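Local coordinates for protein thioredoxin Reductase (Burkholderia cenocepacia, PDB 4F82) that probably reduces hydrogen peroxide and organic hydroperoxides at the expense of thiols, as a Prx5-type peroxiredoxin that protects the cell against oxidative stress, at residues A[14-19]-A[144-149]; A[47-52]-A[81-86]; A[57-62]-A[98-103]; A[119-124]-A[137-142]. All coordinates share one frame; numbering follows the deposited sequence. Where two conformers were deposited one is given.

Overall arrangement
Three of the four contacts are buried; contact 2 is partly open, at the start of two parallel strands. Contacts 1, 2 and 4 reach one sheet: strand 137-147 serves contacts 1 and 4, and its neighbour 49-55 serves contact 2. Contacts 1 and 2 touch through the D147-R49 salt bridge, contacts 1 and 4 through packing of P17, A19 and M144 on F120 and L124. Contact 3 lies across the chain's centre from contacts 1 and 2, beside the predicted catalytic cysteine, and meets contact 4 where G57 packs on R138. Chemistry follows place: leucine packing and one backbone bond in 1, charges and backbone bonds in 2, aromatic packing in 3, a shared water in 4.

Contact 1 (A[14-19]-A[144-149])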
loop_
_atom_site.group_PDB
_atom_site.type_symbol
_atom_site.label_atom_id
_atom_site.label_comp_id
_atom_site.label_asym_id
_atom_site.label_seq_id
_atom_site.Cartn_x
_atom_site.Cartn_y
_atom_site.Cartn_z
ATOM N N ASP A 14 15.351 15.381 -20.057
ATOM C CA ASP A 14 15.786 15.633 -18.672
ATOM C C ASP A 14 16.611 14.468 -18.153
ATOM O O ASP A 14 16.344 13.325 -18.498
ATOM C CB ASP A 14 14.554 15.759 -17.758
ATOM C CG ASP A 14 13.948 17.145 -17.781
ATOM O OD1 ASP A 14 14.326 17.966 -18.650
ATOM O OD2 ASP A 14 13.076 17.402 -16.930
ATOM N N ALA A 15 17.592 14.752 -17.298
ATOM C CA ALA A 15 18.223 13.702 -16.490
ATOM C C ALA A 15 17.205 13.111 -15.506
ATOM O O ALA A 15 16.444 13.844 -14.867
ATOM C CB ALA A 15 19.401 14.278 -15.729
ATOM N N LEU A 16 17.179 11.790 -15.367
ATOM C CA LEU A 16 16.341 11.155 -14.346
ATOM C C LEU A 16 16.831 11.562 -12.937
ATOM O O LEU A 16 18.036 11.473 -12.645
ATOM C CB LEU A 16 16.424 9.632 -14.538
ATOM C CG LEU A 16 15.374 8.676 -14.012
ATOM C CD1 LEU A 16 14.025 9.048 -14.637
ATOM C CD2 LEU A 16 15.764 7.199 -14.319
ATOM N N PRO A 17 15.925 12.054 -12.067
ATOM C CA PRO A 17 16.362 12.391 -10.699
ATOM C C PRO A 17 16.700 11.150 -9.879
ATOM O O PRO A 17 16.187 10.050 -10.169
ATOM C CB PRO A 17 15.146 13.102 -10.091
ATOM C CG PRO A 17 13.965 12.571 -10.889
ATOM C CD PRO A 17 14.519 12.414 -12.301
ATOM N N ASP A 18 17.587 11.298 -8.897
ATOM C CA ASP A 18 17.889 10.159 -8.029
ATOM C C ASP A 18 16.769 10.072 -7.014
ATOM O O ASP A 18 16.106 11.082 -6.752
ATOM C CB ASP A 18 19.225 10.327 -7.299
ATOM C CG ASP A 18 19.874 8.988 -6.932
ATOM O OD1 ASP A 18 19.335 7.903 -7.275
ATOM O OD2 ASP A 18 20.965 9.009 -6.311
ATOM N N ALA A 19 16.562 8.866 -6.479
ATOM C CA ALA A 19 15.662 8.612 -5.345
ATOM C C ALA A 19 15.993 7.247 -4.790
ATOM O O ALA A 19 16.703 6.465 -5.434
ATOM C CB ALA A 19 14.189 8.649 -5.789
ATOM N N MET A 144 8.091 5.663 -19.446
ATOM C CA MET A 144 9.237 6.354 -20.032
ATOM C C MET A 144 10.375 5.403 -20.349
ATOM O O MET A 144 10.533 4.349 -19.717
ATOM C CB MET A 144 9.727 7.468 -19.104
ATOM C CG MET A 144 10.039 7.030 -17.683
ATOM S SD MET A 144 10.373 8.493 -16.672
ATOM C CE MET A 144 10.645 7.697 -15.081
ATOM N N VAL A 145 11.163 5.774 -21.356
ATOM C CA VAL A 145 12.342 5.014 -21.718
ATOM C C VAL A 145 13.550 5.908 -21.405
ATOM O O VAL A 145 13.589 7.114 -21.741
ATOM C CB VAL A 145 12.322 4.611 -23.211
ATOM C CG1 VAL A 145 13.588 3.898 -23.563
ATOM C CG2 VAL A 145 11.041 3.726 -23.506
ATOM N N ILE A 146 14.518 5.287 -20.734
ATOM C CA ILE A 146 15.679 5.967 -20.187
ATOM C C ILE A 146 16.922 5.364 -20.782
ATOM O O ILE A 146 17.044 4.139 -20.866
ATOM C CB ILE A 146 15.748 5.759 -18.666
ATOM C CG1 ILE A 146 14.348 5.990 -18.059
ATOM C CG2 ILE A 146 16.884 6.628 -18.039
ATOM C CD1 ILE A 146 13.824 7.402 -18.251
ATOM N N ASP A 147 17.834 6.213 -21.215
ATOM C CA ASP A 147 19.083 5.745 -21.813
ATOM C C ASP A 147 20.063 6.841 -21.496
ATOM O O ASP A 147 19.735 8.029 -21.649
ATOM C CB ASP A 147 18.880 5.567 -23.327
ATOM C CG ASP A 147 19.933 4.687 -23.975
ATOM O OD1 ASP A 147 20.871 4.202 -23.278
ATOM O OD2 ASP A 147 19.819 4.495 -25.219
ATOM N N GLY A 148 21.251 6.453 -21.030
ATOM C CA GLY A 148 22.254 7.418 -20.614
ATOM C C GLY A 148 21.774 8.279 -19.457
ATOM O O GLY A 148 22.193 9.435 -19.319
ATOM N N GLY A 149 20.901 7.731 -18.619
ATOM C CA GLY A 149 20.398 8.489 -17.478
ATOM C C GLY A 149 19.390 9.579 -17.813
ATOM O O GLY A 149 18.946 10.320 -16.918
#
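The flat peptide carbonyl of G149 is met at its oxygen end, not over a face: L16 N donates to G149 O at 2.8 Å. Two carbons close in on the same oxygen, A15 CA through a C-H...O contact of 3.5 Å to G149 O, and L16 CB, also 3.5 Å from G149 O. A second donor, NH1 of R42, grips this oxygen too and bonds the carbonyl O of L16 as well, tying both backbones to helix 41-45. G149 and G148 form the two-residue turn of a beta hairpin joining strands 137-147 and 150-156; both have positive phi, and their backbone angles fit a type I' turn. Below the turn the contact becomes apolar. CG of L16 is placed opposite the backbone N about the first torsion (chi1 -159°), which sends its two methyls down over the strand face that carries M144 and I146. The CD1 branch touches the thioether methyl, 3.7 Å from M144 CE. The CD2 branch lies 3.9 Å from CG2 of I146, the side chains crossing at roughly a right angle; I146 has two deposited conformers, and this distance belongs to one of them, so its exact closeness is doubtful. I52 of strand 49-55 and V41 and V45 of helix 41-45 pack on the same leucine.

Contact 2 (A[47-52]-A[81-86])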
loop_
_atom_site.group_PDB
_atom_site.type_symbol
_atom_site.label_atom_id
_atom_site.label_comp_id
_atom_site.label_asym_id
_atom_site.label_seq_id
_atom_site.Cartn_x
_atom_site.Cartn_y
_atom_site.Cartn_z
ATOM N N GLY A 47 24.287 3.054 -17.188
ATOM C CA GLY A 47 24.807 2.194 -18.236
ATOM C C GLY A 47 23.795 1.218 -18.813
ATOM O O GLY A 47 24.200 0.259 -19.493
ATOM N N LYS A 48 22.505 1.458 -18.555
ATOM C CA LYS A 48 21.433 0.600 -19.047
ATOM C C LYS A 48 20.423 1.342 -19.885
ATOM O O LYS A 48 20.314 2.586 -19.815
ATOM C CB LYS A 48 20.675 0.001 -17.867
ATOM C CG LYS A 48 21.554 -0.608 -16.833
ATOM C CD LYS A 48 20.679 -1.238 -15.759
ATOM C CE LYS A 48 21.515 -1.960 -14.706
ATOM N NZ LYS A 48 20.722 -2.160 -13.425
ATOM N N ARG A 49 19.667 0.577 -20.669
ATOM C CA ARG A 49 18.513 1.124 -21.333
ATOM C C ARG A 49 17.277 0.506 -20.633
ATOM O O ARG A 49 17.111 -0.711 -20.641
ATOM C CB ARG A 49 18.619 0.783 -22.810
ATOM C CG ARG A 49 17.548 1.374 -23.647
ATOM C CD ARG A 49 17.957 1.318 -25.124
ATOM N NE ARG A 49 16.785 1.580 -25.935
ATOM C CZ ARG A 49 16.376 2.803 -26.261
ATOM N NH1 ARG A 49 17.085 3.860 -25.867
ATOM N NH2 ARG A 49 15.280 2.969 -26.996
ATOM N N VAL A 50 16.453 1.357 -20.004
ATOM C CA VAL A 50 15.415 0.927 -19.041
ATOM C C VAL A 50 14.035 1.488 -19.400
ATOM O O VAL A 50 13.894 2.678 -19.622
ATOM C CB VAL A 50 15.774 1.426 -17.623
ATOM C CG1 VAL A 50 14.685 1.056 -16.571
ATOM C CG2 VAL A 50 17.126 0.894 -17.199
ATOM N N VAL A 51 13.022 0.637 -19.459
ATOM C CA VAL A 51 11.654 1.130 -19.524
ATOM C C VAL A 51 11.106 1.202 -18.116
ATOM O O VAL A 51 11.146 0.203 -17.394
ATOM C CB VAL A 51 10.714 0.171 -20.337
ATOM C CG1 VAL A 51 9.240 0.614 -20.190
ATOM C CG2 VAL A 51 11.128 0.089 -21.825
ATOM N N ILE A 52 10.594 2.365 -17.719
ATOM C CA ILE A 52 9.908 2.497 -16.431
ATOM C C ILE A 52 8.458 2.839 -16.671
ATOM O O ILE A 52 8.172 3.840 -17.351
ATOM C CB ILE A 52 10.517 3.626 -15.586
ATOM C CG1 ILE A 52 12.020 3.376 -15.366
ATOM C CG2 ILE A 52 9.819 3.709 -14.242
ATOM C CD1 ILE A 52 12.745 4.595 -14.687
ATOM N N ALA A 81 14.730 -5.915 -28.394
ATOM C CA ALA A 81 14.886 -4.595 -29.024
ATOM C C ALA A 81 15.961 -3.760 -28.347
ATOM O O ALA A 81 16.175 -2.615 -28.727
ATOM C CB ALA A 81 13.546 -3.821 -29.054
ATOM N N GLY A 82 16.588 -4.305 -27.304
ATOM C CA GLY A 82 17.686 -3.641 -26.611
ATOM C C GLY A 82 17.393 -3.033 -25.249
ATOM O O GLY A 82 18.256 -2.368 -24.647
ATOM N N ILE A 83 16.191 -3.252 -24.734
ATOM C CA ILE A 83 15.891 -2.802 -23.373
ATOM C C ILE A 83 16.511 -3.756 -22.363
ATOM O O ILE A 83 16.284 -4.974 -22.430
ATOM C CB ILE A 83 14.332 -2.710 -23.111
ATOM C CG1 ILE A 83 13.682 -1.701 -24.090
ATOM C CG2 ILE A 83 14.020 -2.434 -21.605
ATOM C CD1 ILE A 83 14.154 -0.222 -23.925
ATOM N N ASP A 84 17.261 -3.209 -21.407
ATOM C CA ASP A 84 17.976 -4.028 -20.426
ATOM C C ASP A 84 17.099 -4.440 -19.274
ATOM O O ASP A 84 17.169 -5.605 -18.823
ATOM C CB ASP A 84 19.165 -3.252 -19.872
ATOM C CG ASP A 84 20.244 -3.063 -20.903
ATOM O OD1 ASP A 84 20.601 -4.072 -21.541
ATOM O OD2 ASP A 84 20.733 -1.912 -21.076
ATOM N N GLU A 85 16.305 -3.485 -18.792
ATOM C CA GLU A 85 15.353 -3.726 -17.693
ATOM C C GLU A 85 14.001 -3.069 -17.879
ATOM O O GLU A 85 13.886 -1.971 -18.464
ATOM C CB GLU A 85 15.926 -3.288 -16.342
ATOM C CG GLU A 85 17.235 -4.016 -16.009
ATOM C CD GLU A 85 17.829 -3.609 -14.676
ATOM O OE1 GLU A 85 18.950 -4.071 -14.372
ATOM O OE2 GLU A 85 17.198 -2.818 -13.928
ATOM N N ILE A 86 12.981 -3.731 -17.342
ATOM C CA ILE A 86 11.641 -3.130 -17.283
ATOM C C ILE A 86 11.251 -2.980 -15.816
ATOM O O ILE A 86 11.209 -3.963 -15.080
ATOM C CB ILE A 86 10.592 -4.004 -17.973
ATOM C CG1 ILE A 86 10.897 -4.198 -19.463
ATOM C CG2 ILE A 86 9.222 -3.364 -17.864
ATOM C CD1 ILE A 86 10.216 -5.496 -20.066
HETATM O O HOH W 1 23.388 -1.796 -21.705
HETATM O O HOH W 2 15.724 -0.199 -27.632
#
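K48 and E85 turn CG beside the backbone N (chi1 -49° and -59°) and continue as extended chains, so that their charged ends converge in a salt bridge, K48 NZ to E85 OE1 at 2.8 Å. The ammonium comes from above the carboxylate plane rather than within it, and NZ is also bonded to the carbonyl O of Q44; the other carboxylate oxygen, OE2, takes R111 and the indole N-H of W87. D84 reaches back to the opposite backbone: R49 N donates to D84 OD2 at 2.7 Å, on the anti side of the carboxylate, and a water joins the same oxygen to the carbonyl of G47. In return R49 O accepts D84 N at 2.6 Å and, weakly, E85 N. Regular parallel pairing follows, with V50 opposite E85 and V51 opposite I86, and V51 N bonded to E85 O at 2.9 Å. On the face carrying V51 and I86, CD1 of I83 packs 3.7 Å from V51 CG2. The same methyl lies 3.8 Å from R49 CG, in the extended arginine chain, whose NE reaches A81 O through a water and whose NH1 pairs with D147. A Schellman motif at G82 ends helix 61-80, which connects these strands in a beta-alpha-beta crossover. Y71 of that helix covers V51 and I86, while strand 137-147 lies next to strand 49-55, with V145 against R49 and V51.

Contact 3 (A[57-62]-A[98-103])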
loop_
_atom_site.group_PDB
_atom_site.type_symbol
_atom_site.label_atom_id
_atom_site.label_comp_id
_atom_site.label_asym_id
_atom_site.label_seq_id
_atom_site.Cartn_x
_atom_site.Cartn_y
_atom_site.Cartn_z
ATOM N N GLY A 57 -1.475 1.977 -8.189
ATOM C CA GLY A 57 -1.406 1.109 -7.030
ATOM C C GLY A 57 -1.373 -0.385 -7.279
ATOM O O GLY A 57 -2.124 -0.912 -8.131
ATOM N N ALA A 58 -0.537 -1.078 -6.498
ATOM C CA ALA A 58 -0.559 -2.542 -6.501
ATOM C C ALA A 58 -1.968 -3.050 -6.165
ATOM O O ALA A 58 -2.711 -2.414 -5.396
ATOM C CB ALA A 58 0.464 -3.100 -5.502
ATOM N N PHE A 59 -2.318 -4.205 -6.742
ATOM C CA PHE A 59 -3.588 -4.891 -6.506
ATOM C C PHE A 59 -4.861 -4.208 -7.037
ATOM O O PHE A 59 -5.960 -4.661 -6.750
ATOM C CB PHE A 59 -3.724 -5.244 -5.024
ATOM C CG PHE A 59 -2.759 -6.341 -4.579
ATOM C CD1 PHE A 59 -3.046 -7.684 -4.831
ATOM C CD2 PHE A 59 -1.568 -6.030 -3.934
ATOM C CE1 PHE A 59 -2.173 -8.687 -4.439
ATOM C CE2 PHE A 59 -0.688 -7.037 -3.530
ATOM C CZ PHE A 59 -0.992 -8.367 -3.786
ATOM N N THR A 60 -4.721 -3.124 -7.794
ATOM C CA THR A 60 -5.895 -2.435 -8.352
ATOM C C THR A 60 -6.238 -2.982 -9.755
ATOM O O THR A 60 -5.401 -3.612 -10.408
ATOM C CB THR A 60 -5.738 -0.854 -8.328
ATOM O OG1 THR A 60 -4.652 -0.446 -9.173
ATOM C CG2 THR A 60 -5.498 -0.349 -6.922
ATOM N N PRO A 61 -7.483 -2.769 -10.211
ATOM C CA PRO A 61 -7.903 -3.600 -11.341
ATOM C C PRO A 61 -7.209 -3.362 -12.672
ATOM O O PRO A 61 -6.822 -4.340 -13.310
ATOM C CB PRO A 61 -9.398 -3.308 -11.446
ATOM C CG PRO A 61 -9.803 -3.085 -9.951
ATOM C CD PRO A 61 -8.645 -2.235 -9.454
ATOM N N THR A 62 -7.022 -2.118 -13.100
ATOM C CA THR A 62 -6.476 -1.963 -14.456
ATOM C C THR A 62 -4.980 -2.246 -14.409
ATOM O O THR A 62 -4.419 -2.944 -15.278
ATOM C CB THR A 62 -6.783 -0.597 -15.041
ATOM O OG1 THR A 62 -8.206 -0.479 -15.249
ATOM C CG2 THR A 62 -6.054 -0.394 -16.378
ATOM N N GLY A 98 6.296 -6.907 -3.561
ATOM C CA GLY A 98 6.756 -8.280 -3.595
ATOM C C GLY A 98 5.632 -9.296 -3.774
ATOM O O GLY A 98 5.692 -10.152 -4.644
ATOM N N ALA A 99 4.599 -9.198 -2.951
ATOM C CA ALA A 99 3.466 -10.109 -3.018
ATOM C C ALA A 99 2.736 -9.951 -4.343
ATOM O O ALA A 99 2.293 -10.931 -4.945
ATOM C CB ALA A 99 2.504 -9.816 -1.859
ATOM N N TRP A 100 2.571 -8.713 -4.776
ATOM C CA TRP A 100 1.906 -8.467 -6.050
ATOM C C TRP A 100 2.696 -9.079 -7.197
ATOM O O TRP A 100 2.107 -9.709 -8.086
ATOM C CB TRP A 100 1.798 -6.965 -6.268
ATOM C CG TRP A 100 0.788 -6.528 -7.283
ATOM C CD1 TRP A 100 -0.434 -7.103 -7.569
ATOM C CD2 TRP A 100 0.917 -5.404 -8.145
ATOM N NE1 TRP A 100 -1.066 -6.385 -8.574
ATOM C CE2 TRP A 100 -0.260 -5.332 -8.931
ATOM C CE3 TRP A 100 1.925 -4.440 -8.331
ATOM C CZ2 TRP A 100 -0.453 -4.337 -9.897
ATOM C CZ3 TRP A 100 1.726 -3.441 -9.275
ATOM C CH2 TRP A 100 0.542 -3.396 -10.044
ATOM N N GLY A 101 4.023 -8.905 -7.185
ATOM C CA GLY A 101 4.854 -9.394 -8.286
ATOM C C GLY A 101 4.763 -10.912 -8.379
ATOM O O GLY A 101 4.729 -11.470 -9.467
ATOM N N ARG A 102 4.740 -11.589 -7.232
ATOM C CA ARG A 102 4.604 -13.046 -7.211
ATOM C C ARG A 102 3.225 -13.437 -7.762
ATOM O O ARG A 102 3.105 -14.390 -8.539
ATOM C CB ARG A 102 4.785 -13.596 -5.794
ATOM C CG ARG A 102 6.221 -13.502 -5.255
ATOM C CD ARG A 102 6.411 -14.340 -3.948
ATOM N NE ARG A 102 5.522 -13.898 -2.861
ATOM C CZ ARG A 102 5.802 -12.856 -2.071
ATOM N NH1 ARG A 102 6.935 -12.192 -2.263
ATOM N NH2 ARG A 102 4.972 -12.480 -1.099
ATOM N N ASP A 103 2.186 -12.705 -7.384
ATOM C CA ASP A 103 0.866 -13.024 -7.928
ATOM C C ASP A 103 0.875 -12.877 -9.457
ATOM O O ASP A 103 0.245 -13.665 -10.148
ATOM C CB ASP A 103 -0.203 -12.125 -7.335
ATOM C CG ASP A 103 -0.663 -12.583 -5.993
ATOM O OD1 ASP A 103 -0.251 -13.688 -5.569
ATOM O OD2 ASP A 103 -1.458 -11.842 -5.365
#
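The loop entering the helix of the predicted catalytic cysteine C63, part of the PxxxTxxC signature of peroxiredoxins, packs here on the indole of W100 from helix 94-103. A type II turn from G57 to T60 shapes it, with F59 at positive phi, and T60 OG1 donates to G57 O at 2.8 Å. W100 turns CG opposite its backbone N (chi1 -162°), which carries the indole out to the turn. The turn lies flat on it: A58 CA stands 3.4 Å from the centroid of the six-membered ring, almost on its normal, a CH-pi contact, while A58 CB lies 3.5 Å from W100 CE3. F59 N sits over the same face near W100 NE1, but both are donors and do not bond; NE1 is instead held by OG of S64. The F59 ring leans obliquely on the five-membered ring, their planes 39° apart, with W100 CD1 over the centre of one phenyl face. Its far end rests against the helix backbone and against W100 CB, 3.7 Å from F59 CE2. At the phenyl edge D103 OD2 comes to 3.4 Å from F59 CE1, the carboxylate nearly perpendicular to the ring. F59 also packs on V96 of the second subunit, and A99 on F59 of that subunit, so this cluster joins the active-site loop to the dimer interface, consistent with the A-type dimers of the Prx5 subfamily.

Contact 4 (A[119-124]-A[137-142]); sequences AFTHAL and IRSLRY
This is a buried helix-on-strand contact, bridged at its centre by one water, where helix 119-124 crosses the first part of the broken strand 137-147 at 74°, the short axes 8.6 Å apart. T121 faces S139, and the methyl does the touching: CG2, placed opposite the backbone N about chi1, lies 3.6 Å from S139 OG. That torsion (chi1 -60°) leaves OG1 beside the backbone N, where it receives a hydrogen bond from the water, 2.8 Å from T121 OG1. The same water donates to S139 OG, also at 2.8 Å, and pairs with the hydroxyl of Y142, lying 2.7 Å from OH in the plane of the phenol ring. Three side chains from two elements thus hold this water. S139 OG donates a hydrogen bond to L140 O at 2.7 Å, in the carbonyl plane on a lone pair, tying the serine to the break in the strand. T121 OG1 has a further partner in D115 OD2. Flanking contacts are van der Waals: CD1 of L124 lies 3.5 Å from the hydroxyl oxygen OH of Y142, and H122 CE1 touches I137 CG2 at 4.1 Å. Strand 127-129 pairs antiparallel with strand 137-147, its T127 packing on T121 and H122, while strand 49-55 puts I52 against Y142. R138 points away from the helix, bonding the carbonyl of P56 and forming a salt bridge with D93 of the second subunit, and R141 packs on C63 of helix 61-80.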
loop_
_atom_site.group_PDB
_atom_site.type_symbol
_atom_site.label_atom_id
_atom_site.label_comp_id
_atom_site.label_asym_id
_atom_site.label_seq_id
_atom_site.Cartn_x
_atom_site.Cartn_y
_atom_site.Cartn_z
ATOM N N ALA A 119 8.817 9.424 -2.942
ATOM C CA ALA A 119 9.970 10.292 -3.168
ATOM C C ALA A 119 10.337 10.419 -4.642
ATOM O O ALA A 119 10.581 11.536 -5.110
ATOM C CB ALA A 119 11.193 9.852 -2.341
ATOM N N PHE A 120 10.408 9.297 -5.362
ATOM C CA PHE A 120 10.752 9.317 -6.789
ATOM C C PHE A 120 9.648 10.021 -7.599
ATOM O O PHE A 120 9.913 10.850 -8.481
ATOM C CB PHE A 120 10.910 7.871 -7.283
ATOM C CG PHE A 120 11.468 7.741 -8.697
ATOM C CD1 PHE A 120 12.541 8.531 -9.137
ATOM C CD2 PHE A 120 10.967 6.765 -9.551
ATOM C CE1 PHE A 120 13.049 8.383 -10.436
ATOM C CE2 PHE A 120 11.500 6.591 -10.845
ATOM C CZ PHE A 120 12.523 7.399 -11.277
ATOM N N THR A 121 8.404 9.676 -7.288
ATOM C CA THR A 121 7.265 10.143 -8.062
ATOM C C THR A 121 7.146 11.638 -7.863
ATOM O O THR A 121 6.819 12.376 -8.807
ATOM C CB THR A 121 5.977 9.437 -7.609
ATOM O OG1 THR A 121 6.118 8.014 -7.799
ATOM C CG2 THR A 121 4.767 9.923 -8.443
ATOM N N HIS A 122 7.369 12.090 -6.621
ATOM C CA HIS A 122 7.447 13.538 -6.345
ATOM C C HIS A 122 8.582 14.193 -7.108
ATOM O O HIS A 122 8.413 15.281 -7.659
ATOM C CB HIS A 122 7.581 13.819 -4.839
ATOM C CG HIS A 122 6.268 14.027 -4.139
ATOM N ND1 HIS A 122 5.780 13.154 -3.187
ATOM C CD2 HIS A 122 5.356 15.023 -4.241
ATOM C CE1 HIS A 122 4.619 13.603 -2.728
ATOM N NE2 HIS A 122 4.336 14.730 -3.359
ATOM N N ALA A 123 9.745 13.543 -7.165
ATOM C CA ALA A 123 10.885 14.150 -7.832
ATOM C C ALA A 123 10.624 14.276 -9.358
ATOM O O ALA A 123 11.161 15.180 -10.009
ATOM C CB ALA A 123 12.148 13.360 -7.541
ATOM N N LEU A 124 9.814 13.367 -9.900
ATOM C CA LEU A 124 9.388 13.344 -11.321
ATOM C C LEU A 124 8.240 14.312 -11.629
ATOM O O LEU A 124 7.920 14.580 -12.803
ATOM C CB LEU A 124 8.913 11.936 -11.701
ATOM C CG LEU A 124 9.955 10.815 -11.668
ATOM C CD1 LEU A 124 9.246 9.459 -11.938
ATOM C CD2 LEU A 124 11.157 11.080 -12.617
ATOM N N ILE A 137 -1.967 10.067 -1.749
ATOM C CA ILE A 137 -1.098 10.510 -2.843
ATOM C C ILE A 137 -0.427 9.311 -3.498
ATOM O O ILE A 137 0.215 8.504 -2.818
ATOM C CB ILE A 137 -0.026 11.505 -2.330
ATOM C CG1 ILE A 137 -0.692 12.675 -1.559
ATOM C CG2 ILE A 137 0.861 12.028 -3.480
ATOM C CD1 ILE A 137 -1.838 13.417 -2.282
ATOM N N ARG A 138 -0.539 9.216 -4.826
ATOM C CA ARG A 138 -0.054 8.067 -5.590
ATOM C C ARG A 138 0.590 8.547 -6.900
ATOM O O ARG A 138 0.707 9.765 -7.153
ATOM C CB ARG A 138 -1.248 7.137 -5.916
ATOM C CG ARG A 138 -1.931 6.482 -4.703
ATOM C CD ARG A 138 -0.943 5.582 -3.917
ATOM N NE ARG A 138 -1.626 4.874 -2.828
ATOM C CZ ARG A 138 -1.982 3.597 -2.900
ATOM N NH1 ARG A 138 -1.730 2.911 -4.016
ATOM N NH2 ARG A 138 -2.594 3.012 -1.869
ATOM N N SER A 139 0.981 7.625 -7.758
ATOM C CA SER A 139 1.578 8.041 -9.049
ATOM C C SER A 139 0.522 8.197 -10.148
ATOM O O SER A 139 -0.483 7.478 -10.158
ATOM C CB SER A 139 2.623 7.011 -9.501
ATOM O OG SER A 139 3.305 7.458 -10.682
ATOM N N LEU A 140 0.737 9.138 -11.076
ATOM C CA LEU A 140 0.036 9.103 -12.361
ATOM C C LEU A 140 0.447 7.818 -13.042
ATOM O O LEU A 140 1.522 7.226 -12.696
ATOM C CB LEU A 140 0.415 10.312 -13.258
ATOM C CG LEU A 140 -0.141 11.650 -12.772
ATOM C CD1 LEU A 140 0.523 12.805 -13.488
ATOM C CD2 LEU A 140 -1.669 11.685 -12.960
ATOM N N ARG A 141 -0.343 7.409 -14.032
ATOM C CA ARG A 141 0.064 6.287 -14.882
ATOM C C ARG A 141 0.941 6.800 -16.050
ATOM O O ARG A 141 0.533 7.720 -16.774
ATOM C CB ARG A 141 -1.173 5.548 -15.424
ATOM C CG ARG A 141 -0.841 4.130 -15.961
ATOM C CD ARG A 141 -2.071 3.464 -16.616
ATOM N NE ARG A 141 -3.176 3.350 -15.665
ATOM C CZ ARG A 141 -3.337 2.369 -14.771
ATOM N NH1 ARG A 141 -2.433 1.391 -14.659
ATOM N NH2 ARG A 141 -4.393 2.392 -13.959
ATOM N N TYR A 142 2.133 6.225 -16.239
ATOM C CA TYR A 142 2.990 6.655 -17.356
ATOM C C TYR A 142 3.950 5.579 -17.827
ATOM O O TYR A 142 4.157 4.562 -17.171
ATOM C CB TYR A 142 3.808 7.884 -16.931
ATOM C CG TYR A 142 4.774 7.538 -15.820
ATOM C CD1 TYR A 142 6.061 7.076 -16.100
ATOM C CD2 TYR A 142 4.390 7.662 -14.498
ATOM C CE1 TYR A 142 6.946 6.738 -15.067
ATOM C CE2 TYR A 142 5.261 7.334 -13.452
ATOM C CZ TYR A 142 6.530 6.876 -13.753
ATOM O OH TYR A 142 7.361 6.574 -12.703
HETATM O O HOH W 3 6.053 7.018 -10.390
#